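Local coordinates for TfuA domain-containing protein (Methanosarcina acetivorans, PDB 6XP8), which takes part in peptide backbone thioamidation, probably as a partner of a YcaO enzyme in supplying or installing the sulfur, at residues A[153-158]-A[174-179]; A[168-173]-A[185-190]. All blocks are in the same frame, centred on the assembly; numbering follows the deposited sequence.

Interaction 1 (A[153-158]-A[174-179])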
ATOM      1  N   LEU A 153       9.030 -11.907 -11.851  1.00 15.65           N
ATOM      2  CA  LEU A 153       8.101 -11.885 -10.725  1.00 15.73           C
ATOM      3  C   LEU A 153       8.573 -12.799  -9.589  1.00 16.15           C
ATOM      4  O   LEU A 153       8.585 -12.386  -8.427  1.00 15.59           O
ATOM      5  CB  LEU A 153       6.673 -12.209 -11.180  1.00 16.04           C
ATOM      6  CG  LEU A 153       5.576 -12.365 -10.115  1.00 15.98           C
ATOM      7  CD1 LEU A 153       5.413 -11.125  -9.237  1.00 16.46           C
ATOM      8  CD2 LEU A 153       4.267 -12.716 -10.798  1.00 16.72           C
ATOM      9  N   ASP A 154       8.978 -14.023  -9.932  1.00 16.20           N
ATOM     10  CA  ASP A 154       9.585 -14.933  -8.955  1.00 16.61           C
ATOM     11  C   ASP A 154      10.815 -14.320  -8.276  1.00 16.13           C
ATOM     12  O   ASP A 154      10.991 -14.459  -7.059  1.00 15.93           O
ATOM     13  CB  ASP A 154       9.955 -16.267  -9.616  1.00 17.76           C
ATOM     14  CG  ASP A 154      10.651 -17.217  -8.657  1.00 19.14           C
ATOM     15  OD1 ASP A 154       9.967 -17.789  -7.775  1.00 20.74           O
ATOM     16  OD2 ASP A 154      11.883 -17.387  -8.779  1.00 19.92           O
ATOM     17  N   LEU A 155      11.660 -13.648  -9.065  1.00 15.26           N
ATOM     18  CA  LEU A 155      12.829 -12.946  -8.524  1.00 15.77           C
ATOM     19  C   LEU A 155      12.409 -11.886  -7.502  1.00 15.50           C
ATOM     20  O   LEU A 155      12.982 -11.819  -6.411  1.00 15.59           O
ATOM     21  CB  LEU A 155      13.696 -12.334  -9.643  1.00 15.64           C
ATOM     22  CG  LEU A 155      14.954 -11.531  -9.252  1.00 16.14           C
ATOM     23  CD1 LEU A 155      15.924 -12.320  -8.376  1.00 16.02           C
ATOM     24  CD2 LEU A 155      15.673 -10.981 -10.479  1.00 16.48           C
ATOM     25  N   ALA A 156      11.402 -11.086  -7.858  1.00 15.30           N
ATOM     26  CA  ALA A 156      10.900 -10.020  -6.978  1.00 15.69           C
ATOM     27  C   ALA A 156      10.370 -10.581  -5.654  1.00 16.00           C
ATOM     28  O   ALA A 156      10.701 -10.063  -4.585  1.00 15.66           O
ATOM     29  CB  ALA A 156       9.835  -9.198  -7.684  1.00 15.53           C
ATOM     30  N   ILE A 157       9.581 -11.656  -5.738  1.00 16.65           N
ATOM     31  CA  ILE A 157       9.065 -12.367  -4.554  1.00 17.35           C
ATOM     32  C   ILE A 157      10.227 -12.811  -3.651  1.00 17.81           C
ATOM     33  O   ILE A 157      10.145 -12.703  -2.423  1.00 17.33           O
ATOM     34  CB  ILE A 157       8.147 -13.563  -4.954  1.00 18.01           C
ATOM     35  CG1 ILE A 157       6.880 -13.053  -5.669  1.00 18.33           C
ATOM     36  CG2 ILE A 157       7.775 -14.425  -3.745  1.00 18.73           C
ATOM     37  CD1 ILE A 157       6.114 -14.109  -6.448  1.00 18.18           C
ATOM     38  N   ASN A 158      11.312 -13.270  -4.280  1.00 18.32           N
ATOM     39  CA  ASN A 158      12.503 -13.767  -3.585  1.00 19.18           C
ATOM     40  C   ASN A 158      13.582 -12.718  -3.293  1.00 18.92           C
ATOM     41  O   ASN A 158      14.744 -13.056  -3.034  1.00 19.73           O
ATOM     42  CB  ASN A 158      13.080 -14.959  -4.353  1.00 20.21           C
ATOM     43  CG  ASN A 158      12.273 -16.216  -4.136  1.00 21.22           C
ATOM     44  OD1 ASN A 158      12.268 -16.783  -3.041  1.00 23.07           O
ATOM     45  ND2 ASN A 158      11.571 -16.652  -5.170  1.00 21.94           N
ATOM     46  N   GLY A 174      18.977  -9.578 -15.526  1.00 23.67           N
ATOM     47  CA  GLY A 174      19.992  -9.672 -16.581  1.00 24.81           C
ATOM     48  C   GLY A 174      21.191 -10.520 -16.186  1.00 25.15           C
ATOM     49  O   GLY A 174      21.658 -11.347 -16.974  1.00 25.73           O
ATOM     50  N   LYS A 175      21.679 -10.316 -14.962  1.00 25.76           N
ATOM     51  CA  LYS A 175      22.810 -11.077 -14.407  1.00 25.78           C
ATOM     52  C   LYS A 175      22.512 -12.572 -14.240  1.00 25.96           C
ATOM     53  O   LYS A 175      23.414 -13.406 -14.376  1.00 26.58           O
ATOM     54  CB  LYS A 175      23.253 -10.484 -13.063  1.00 26.59           C
ATOM     55  CG  LYS A 175      24.036  -9.187 -13.169  1.00 27.60           C
ATOM     56  CD  LYS A 175      24.450  -8.705 -11.788  1.00 28.90           C
ATOM     57  CE  LYS A 175      25.125  -7.345 -11.845  1.00 30.40           C
ATOM     58  NZ  LYS A 175      25.395  -6.832 -10.473  1.00 31.38           N
ATOM     59  N   LYS A 176      21.252 -12.897 -13.949  1.00 25.11           N
ATOM     60  CA  LYS A 176      20.807 -14.284 -13.764  1.00 25.40           C
ATOM     61  C   LYS A 176      20.284 -14.940 -15.053  1.00 24.88           C
ATOM     62  O   LYS A 176      19.785 -16.071 -15.017  1.00 25.17           O
ATOM     63  CB  LYS A 176      19.749 -14.361 -12.657  1.00 26.24           C
ATOM     64  CG  LYS A 176      20.300 -14.179 -11.251  1.00 27.05           C
ATOM     65  CD  LYS A 176      19.176 -14.161 -10.223  1.00 28.07           C
ATOM     66  CE  LYS A 176      19.699 -14.350  -8.806  1.00 29.16           C
ATOM     67  NZ  LYS A 176      19.911 -15.791  -8.483  1.00 30.55           N
ATOM     68  N   GLY A 177      20.403 -14.224 -16.175  1.00 23.79           N
ATOM     69  CA  GLY A 177      19.982 -14.718 -17.496  1.00 22.87           C
ATOM     70  C   GLY A 177      18.482 -14.881 -17.670  1.00 22.45           C
ATOM     71  O   GLY A 177      18.023 -15.770 -18.397  1.00 22.76           O
ATOM     72  N   LEU A 178      17.721 -14.018 -17.000  1.00 21.54           N
ATOM     73  CA  LEU A 178      16.257 -14.067 -17.032  1.00 20.58           C
ATOM     74  C   LEU A 178      15.651 -13.198 -18.135  1.00 20.79           C
ATOM     75  O   LEU A 178      14.490 -13.383 -18.500  1.00 20.68           O
ATOM     76  CB  LEU A 178      15.675 -13.669 -15.671  1.00 20.35           C
ATOM     77  CG  LEU A 178      16.191 -14.337 -14.386  1.00 20.41           C
ATOM     78  CD1 LEU A 178      15.419 -13.769 -13.205  1.00 20.46           C
ATOM     79  CD2 LEU A 178      16.087 -15.859 -14.416  1.00 20.27           C
ATOM     80  N   ILE A 179      16.450 -12.270 -18.658  1.00 20.58           N
ATOM     81  CA  ILE A 179      16.020 -11.302 -19.675  1.00 20.89           C
ATOM     82  C   ILE A 179      17.269 -10.776 -20.417  1.00 21.00           C
ATOM     83  O   ILE A 179      18.315 -10.583 -19.787  1.00 21.06           O
ATOM     84  CB  ILE A 179      15.175 -10.144 -19.038  1.00 20.86           C
ATOM     85  CG1 ILE A 179      14.479  -9.283 -20.113  1.00 20.79           C
ATOM     86  CG2 ILE A 179      15.994  -9.314 -18.037  1.00 20.94           C
ATOM     87  CD1 ILE A 179      13.341  -8.422 -19.599  1.00 21.33           C
TER

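Interaction 2 (A[168-173]-A[185-190])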
ATOM      1  N   GLY A 168      17.034  -2.632  -9.649  1.00 19.22           N
ATOM      2  CA  GLY A 168      17.601  -3.835  -9.026  1.00 19.63           C
ATOM      3  C   GLY A 168      17.087  -5.118  -9.661  1.00 20.18           C
ATOM      4  O   GLY A 168      17.854  -6.059  -9.884  1.00 20.82           O
ATOM      5  N   LEU A 169      15.791  -5.131  -9.972  1.00 19.83           N
ATOM      6  CA  LEU A 169      15.128  -6.282 -10.580  1.00 19.86           C
ATOM      7  C   LEU A 169      15.626  -6.557 -11.999  1.00 19.55           C
ATOM      8  O   LEU A 169      15.931  -7.705 -12.325  1.00 18.87           O
ATOM      9  CB  LEU A 169      13.602  -6.099 -10.563  1.00 21.10           C
ATOM     10  CG  LEU A 169      12.691  -7.282 -10.912  1.00 21.84           C
ATOM     11  CD1 LEU A 169      12.869  -8.433  -9.926  1.00 22.69           C
ATOM     12  CD2 LEU A 169      11.238  -6.830 -10.961  1.00 22.48           C
ATOM     13  N   THR A 170      15.710  -5.509 -12.822  1.00 19.78           N
ATOM     14  CA  THR A 170      16.201  -5.644 -14.203  1.00 20.47           C
ATOM     15  C   THR A 170      17.698  -5.960 -14.260  1.00 20.82           C
ATOM     16  O   THR A 170      18.140  -6.707 -15.137  1.00 20.36           O
ATOM     17  CB  THR A 170      15.879  -4.417 -15.088  1.00 20.48           C
ATOM     18  OG1 THR A 170      16.390  -3.224 -14.481  1.00 20.55           O
ATOM     19  CG2 THR A 170      14.367  -4.290 -15.317  1.00 20.03           C
ATOM     20  N   LYS A 171      18.462  -5.398 -13.320  1.00 21.53           N
ATOM     21  CA  LYS A 171      19.907  -5.633 -13.215  1.00 22.54           C
ATOM     22  C   LYS A 171      20.206  -7.087 -12.832  1.00 22.40           C
ATOM     23  O   LYS A 171      20.973  -7.760 -13.524  1.00 22.18           O
ATOM     24  CB  LYS A 171      20.539  -4.649 -12.217  1.00 23.95           C
ATOM     25  CG  LYS A 171      22.054  -4.669 -12.123  1.00 26.19           C
ATOM     26  CD  LYS A 171      22.527  -3.476 -11.306  1.00 27.58           C
ATOM     27  CE  LYS A 171      23.937  -3.682 -10.783  1.00 29.99           C
ATOM     28  NZ  LYS A 171      24.377  -2.537  -9.936  1.00 31.78           N
ATOM     29  N   GLU A 172      19.577  -7.558 -11.751  1.00 22.45           N
ATOM     30  CA  GLU A 172      19.736  -8.932 -11.264  1.00 23.29           C
ATOM     31  C   GLU A 172      19.125  -9.941 -12.242  1.00 22.48           C
ATOM     32  O   GLU A 172      19.676 -11.026 -12.436  1.00 22.10           O
ATOM     33  CB  GLU A 172      19.121  -9.092  -9.866  1.00 24.86           C
ATOM     34  CG  GLU A 172      19.464 -10.409  -9.172  1.00 27.02           C
ATOM     35  CD  GLU A 172      18.995 -10.497  -7.725  1.00 29.35           C
ATOM     36  OE1 GLU A 172      18.231  -9.621  -7.253  1.00 31.28           O
ATOM     37  OE2 GLU A 172      19.393 -11.469  -7.047  1.00 30.28           O
ATOM     38  N   GLY A 173      17.990  -9.570 -12.844  1.00 22.28           N
ATOM     39  CA  GLY A 173      17.355 -10.354 -13.905  1.00 22.60           C
ATOM     40  C   GLY A 173      18.297 -10.630 -15.065  1.00 23.56           C
ATOM     41  O   GLY A 173      18.412 -11.773 -15.514  1.00 23.38           O
ATOM     42  N   LYS A 185      16.677  -2.949 -20.407  1.00 23.88           N
ATOM     43  CA  LYS A 185      16.769  -1.481 -20.434  1.00 24.72           C
ATOM     44  C   LYS A 185      15.463  -0.826 -20.877  1.00 24.13           C
ATOM     45  O   LYS A 185      15.040   0.174 -20.293  1.00 24.09           O
ATOM     46  CB  LYS A 185      17.929  -1.020 -21.328  1.00 26.23           C
ATOM     47  CG  LYS A 185      19.298  -1.205 -20.692  1.00 28.75           C
ATOM     48  CD  LYS A 185      20.424  -0.901 -21.668  1.00 30.15           C
ATOM     49  CE  LYS A 185      21.760  -1.448 -21.181  1.00 31.69           C
ATOM     50  NZ  LYS A 185      22.248  -0.818 -19.917  1.00 33.61           N
ATOM     51  N   GLN A 186      14.827  -1.414 -21.893  1.00 23.43           N
ATOM     52  CA  GLN A 186      13.515  -0.975 -22.371  1.00 23.26           C
ATOM     53  C   GLN A 186      12.446  -1.187 -21.301  1.00 22.40           C
ATOM     54  O   GLN A 186      11.582  -0.329 -21.108  1.00 22.48           O
ATOM     55  CB  GLN A 186      13.131  -1.687 -23.676  1.00 25.00           C
ATOM     56  CG  GLN A 186      14.064  -1.410 -24.853  1.00 26.80           C
ATOM     57  CD  GLN A 186      14.099   0.053 -25.268  1.00 28.24           C
ATOM     58  OE1 GLN A 186      13.060   0.676 -25.506  1.00 28.85           O
ATOM     59  NE2 GLN A 186      15.305   0.610 -25.361  1.00 29.05           N
ATOM     60  N   LEU A 187      12.536  -2.315 -20.595  1.00 20.68           N
ATOM     61  CA  LEU A 187      11.629  -2.611 -19.483  1.00 20.15           C
ATOM     62  C   LEU A 187      11.783  -1.617 -18.325  1.00 20.07           C
ATOM     63  O   LEU A 187      10.780  -1.148 -17.774  1.00 19.77           O
ATOM     64  CB  LEU A 187      11.821  -4.054 -18.997  1.00 19.55           C
ATOM     65  CG  LEU A 187      11.045  -4.516 -17.757  1.00 19.44           C
ATOM     66  CD1 LEU A 187       9.541  -4.481 -17.983  1.00 19.53           C
ATOM     67  CD2 LEU A 187      11.504  -5.906 -17.374  1.00 19.18           C
ATOM     68  N   LEU A 188      13.028  -1.303 -17.970  1.00 20.57           N
ATOM     69  CA  LEU A 188      13.322  -0.330 -16.911  1.00 20.99           C
ATOM     70  C   LEU A 188      12.745   1.066 -17.196  1.00 21.83           C
ATOM     71  O   LEU A 188      12.174   1.693 -16.298  1.00 21.44           O
ATOM     72  CB  LEU A 188      14.827  -0.260 -16.622  1.00 20.36           C
ATOM     73  CG  LEU A 188      15.325   0.695 -15.523  1.00 20.23           C
ATOM     74  CD1 LEU A 188      14.619   0.479 -14.187  1.00 20.40           C
ATOM     75  CD2 LEU A 188      16.827   0.562 -15.362  1.00 20.34           C
ATOM     76  N   ASP A 189      12.894   1.534 -18.436  1.00 22.99           N
ATOM     77  CA  ASP A 189      12.299   2.801 -18.877  1.00 24.09           C
ATOM     78  C   ASP A 189      10.782   2.801 -18.690  1.00 23.56           C
ATOM     79  O   ASP A 189      10.219   3.779 -18.183  1.00 24.14           O
ATOM     80  CB  ASP A 189      12.660   3.099 -20.337  1.00 25.76           C
ATOM     81  CG  ASP A 189      14.110   3.527 -20.516  1.00 28.24           C
ATOM     82  OD1 ASP A 189      14.722   4.073 -19.565  1.00 29.94           O
ATOM     83  OD2 ASP A 189      14.645   3.323 -21.626  1.00 29.33           O
ATOM     84  N   PHE A 190      10.137   1.698 -19.074  1.00 22.30           N
ATOM     85  CA  PHE A 190       8.695   1.524 -18.886  1.00 22.20           C
ATOM     86  C   PHE A 190       8.300   1.573 -17.413  1.00 21.87           C
ATOM     87  O   PHE A 190       7.325   2.239 -17.064  1.00 21.84           O
ATOM     88  CB  PHE A 190       8.192   0.218 -19.519  1.00 22.23           C
ATOM     89  CG  PHE A 190       6.722  -0.039 -19.295  1.00 22.69           C
ATOM     90  CD1 PHE A 190       5.760   0.564 -20.114  1.00 22.94           C
ATOM     91  CD2 PHE A 190       6.292  -0.875 -18.259  1.00 22.46           C
ATOM     92  CE1 PHE A 190       4.407   0.337 -19.905  1.00 23.26           C
ATOM     93  CE2 PHE A 190       4.934  -1.103 -18.045  1.00 22.75           C
ATOM     94  CZ  PHE A 190       3.991  -0.500 -18.874  1.00 22.89           C
TER

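Interaction 1 (A[153-158]-A[174-179])
A Schellman motif ends helix 166-175, and the chain leaving it brings Lys176 and Leu178 up against Leu155, near the C-terminal end of helix 146-157. Gly177 supplies the positive phi of the turn. Its N bonds back to Gly174 O (3.2 Å), while Leu178 N probably bonds to Gly173 O, the second bond that defines the motif.

Leu155 is buried and meets both partners with its two methyl branches. CG lies anti to the backbone N (chi1 179°), which carries the fork out from the helix toward the turn. CD2 touches Leu178 CD1 at 3.9 Å, methyl against methyl with the two side chains slanting past one another. The other branch, CD1, takes the flank of the lysine: Lys176 CD lies 4.2 Å from Leu155 CD1. The lysine chain runs extended as far as CE and then turns at chi4 (-83°), and after that turn NZ sits farther from Leu155 than CD and CE do. Leu155 also rests on Leu169 and Glu172 of helix 166-175, and Leu178 reaches back to Ala151 of helix 146-157.

Helix 146-157 has an end of its own beside this contact. Asn158 closes on Asp154 O twice: its backbone N donates at 3.0 Å, and ND2 at 3.0 Å from the opposite face of the carbonyl, tilted 38° out of its plane. Two later carbonyls also find side chains, Leu155 O with Thr159 OG1 and Ala156 O with Arg164 NE.

Between the segments the chemistry is wholly apolar. No hydrogen bond sets the distance between them, so the fit rests on the shape of the methyl and methylene groups, and the lysine contributes its aliphatic part while its ammonium stays outside the contact.

Interaction 2 (A[168-173]-A[185-190])
Thr170 meets Leu187 and Leu188 where helix 166-175 packs on helix 181-193, the two helices joined by a short connection. From a CA 6.6 Å from Leu188 CA, the threonine's CB points at the other helix, and there the side chain splits its work between two leucines. One branch, CG2, goes to Leu187: it lies 3.9 Å from Leu187 CD2 and 4.1 Å from Leu187 CG, against the side of that fork. The other, OG1, faces Leu188, whose CD2 is 3.9 Å from Thr170 OG1 and whose CB is 4.0 Å from it, the two side chains meeting nearly at right angles.

With chi1 at 55°, OG1 sits between its own backbone N and carbonyl carbon, which turns it back along its own helix to hydrogen-bond Tyr166 O, its strongest partner, and also Leu167 O. Beyond the threonine, Leu187 goes on to pack against Leu152 and Ala138, and Leu188 against Tyr166 and Leu167.

A buried hydroxyl is thus satisfied inside its own helix, and what it offers the leucines is mainly van der Waals contact; no hydrogen bond joins the two segments.

From the N terminus the chain first builds the parallel sheet and its helices, then enters the helical part holding both contacts. Helix 146-157 comes first; interaction 1 closes the loop from its end to the turn after helix 166-175. Interaction 2 starts within that loop, on helix 166-175, and closes forward onto helix 181-193, so the two cross. Their centres lie 10 Å apart, and helix 166-175 belongs to both. They touch directly: Leu155 CD2 packs 3.6 Å from Gly173 N, and Leu169 CD1 lies 3.7 Å from Ala156 N. Together they tie three successive helices into one bundle, with helix 128-140 lying against all three.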